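Monosaccharide ABC transporter substrate-binding protein, CUT2 family (Bradyrhizobium sp., PDB 4YHS) probably binds a monosaccharide in the periplasm and delivers it to a CUT2-family ABC transporter for uptake into the cell. Local coordinates at residues 162-165 / 166-169. Sequence-based numbering, arbitrary orientation.
Sequences VSFY and TMGA
Ser163 O receives the first backbone bond of the helix, from Met167 N at 3.2 Å, and a weak second one from Thr166 N. The next two i to i+4 bonds follow, Gly168 N to Phe164 O at 3.1 Å and Ala169 N to Tyr165 O at 2.9 Å. Ser163 is the N-cap: chi1 of 174° brings OG round to the amide of Tyr165, from which it accepts at 3.0 Å in a bent bond (139°). A water accepts from Ser163 N at 2.9 Å and is hydrogen-bonded to Thr166 OG1 as well, bridging the residue before the helix to its first turn. With an alanine here in place of Ser163, Tyr165 N would probably lose its capping acceptor and the helix start would be less firmly held.

Apolar contacts are looser. Phe164 CD1 meets Met167 CB at 4.1 Å; in this selenomethionine, chi1 of -59° sets CG 3.6 Å from Ser163 O, and the chain then bends at chi2 and chi3. Tyr165 reaches along the helix past Ala169 CB to bond Asp209 of helix 198-211 through its hydroxyl. Phe164 meets the Trp199 ring and a bis-tris molecule, probably from the crystallisation liquor, that may mark the interdomain sugar cleft of this family. Helix 164-178 begins just after strand 158-160, with Val162, Thr166 and Met167 packed on Ile327 of strand 322-331.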
ATOM      1  N   VAL A 162       2.278  -0.979   5.747  1.00 13.92           N
ATOM      2  CA  VAL A 162       1.465   0.110   6.311  1.00 17.13           C
ATOM      3  C   VAL A 162       0.104  -0.414   6.739  1.00 18.74           C
ATOM      4  O   VAL A 162      -0.213  -1.590   6.495  1.00 20.03           O
ATOM      5  CB  VAL A 162       1.273   1.268   5.300  1.00 15.35           C
ATOM      6  CG1 VAL A 162       2.628   1.691   4.737  1.00 13.86           C
ATOM      7  CG2 VAL A 162       0.314   0.870   4.161  1.00 15.11           C
ATOM      8  N   SER A 163      -0.673   0.451   7.403  1.00 16.21           N
ATOM      9  CA  SER A 163      -2.059   0.149   7.809  1.00 16.86           C
ATOM     10  C   SER A 163      -3.087   0.842   6.940  1.00 16.28           C
ATOM     11  O   SER A 163      -2.937   2.041   6.662  1.00 16.25           O
ATOM     12  CB  SER A 163      -2.287   0.586   9.267  1.00 22.16           C
ATOM     13  OG  SER A 163      -3.650   0.427   9.648  1.00 22.40           O
ATOM     14  N   PHE A 164      -4.133   0.103   6.526  1.00 16.91           N
ATOM     15  CA  PHE A 164      -5.221   0.698   5.753  1.00 16.19           C
ATOM     16  C   PHE A 164      -6.061   1.619   6.647  1.00 14.12           C
ATOM     17  O   PHE A 164      -6.768   2.461   6.130  1.00 14.72           O
ATOM     18  CB  PHE A 164      -6.087  -0.373   5.083  1.00 15.12           C
ATOM     19  CG  PHE A 164      -5.757  -0.573   3.615  1.00 13.34           C
ATOM     20  CD1 PHE A 164      -6.164   0.348   2.675  1.00 21.29           C
ATOM     21  CD2 PHE A 164      -5.022  -1.675   3.207  1.00 25.57           C
ATOM     22  CE1 PHE A 164      -5.846   0.181   1.336  1.00 27.78           C
ATOM     23  CE2 PHE A 164      -4.719  -1.851   1.870  1.00 27.87           C
ATOM     24  CZ  PHE A 164      -5.125  -0.927   0.942  1.00 27.92           C
ATOM     25  N   TYR A 165      -5.942   1.490   7.979  1.00 13.31           N
ATOM     26  CA  TYR A 165      -6.594   2.465   8.855  1.00 16.42           C
ATOM     27  C   TYR A 165      -6.020   3.846   8.540  1.00 13.69           C
ATOM     28  O   TYR A 165      -6.747   4.835   8.348  1.00 16.09           O
ATOM     29  CB  TYR A 165      -6.380   2.142  10.337  1.00 17.26           C
ATOM     30  CG  TYR A 165      -6.997   3.169  11.263  1.00 20.39           C
ATOM     31  CD1 TYR A 165      -6.301   4.308  11.635  1.00 18.55           C
ATOM     32  CD2 TYR A 165      -8.281   3.008  11.757  1.00 18.95           C
ATOM     33  CE1 TYR A 165      -6.860   5.249  12.466  1.00 23.56           C
ATOM     34  CE2 TYR A 165      -8.853   3.962  12.574  1.00 22.13           C
ATOM     35  CZ  TYR A 165      -8.129   5.066  12.936  1.00 22.44           C
ATOM     36  OH  TYR A 165      -8.681   5.997  13.766  1.00 23.55           O
ATOM     37  N   THR A 166      -4.694   3.900   8.450  1.00 16.36           N
ATOM     38  CA  THR A 166      -3.988   5.158   8.193  1.00 18.94           C
ATOM     39  C   THR A 166      -4.256   5.688   6.787  1.00 16.92           C
ATOM     40  O   THR A 166      -4.366   6.904   6.586  1.00 17.31           O
ATOM     41  CB  THR A 166      -2.452   4.989   8.387  1.00 26.03           C
ATOM     42  OG1 THR A 166      -2.210   4.333   9.628  1.00 32.98           O
ATOM     43  CG2 THR A 166      -1.725   6.353   8.352  1.00 26.35           C
HETATM   44  N   MSE A 167      -4.331   4.806   5.790  1.00 13.03           N
HETATM   45  CA  MSE A 167      -4.756   5.247   4.465  1.00 16.23           C
HETATM   46  C   MSE A 167      -6.125   5.938   4.475  1.00 14.75           C
HETATM   47  O   MSE A 167      -6.306   6.991   3.833  1.00 13.47           O
HETATM   48  CB  MSE A 167      -4.802   4.077   3.489  1.00 13.24           C
HETATM   49  CG  MSE A 167      -3.472   3.365   3.312  1.00 16.46           C
HETATM   50 SE   MSE A 167      -2.218   4.439   2.264  1.00 23.96          SE
HETATM   51  CE  MSE A 167      -2.834   3.831   0.494  1.00 16.76           C
ATOM     52  N   GLY A 168      -7.115   5.332   5.142  1.00 15.61           N
ATOM     53  CA  GLY A 168      -8.421   5.964   5.249  1.00 17.38           C
ATOM     54  C   GLY A 168      -8.375   7.277   6.030  1.00 19.37           C
ATOM     55  O   GLY A 168      -8.981   8.285   5.656  1.00 16.27           O
ATOM     56  N   ALA A 169      -7.639   7.265   7.138  1.00 16.42           N
ATOM     57  CA  ALA A 169      -7.524   8.421   8.008  1.00 15.77           C
ATOM     58  C   ALA A 169      -6.910   9.628   7.300  1.00 18.99           C
ATOM     59  O   ALA A 169      -7.399  10.739   7.431  1.00 17.77           O
ATOM     60  CB  ALA A 169      -6.706   8.075   9.232  1.00 17.19           C
TER
HETATM   61  O   HOH W   1       0.374   2.868   8.531  1.00 16.20           O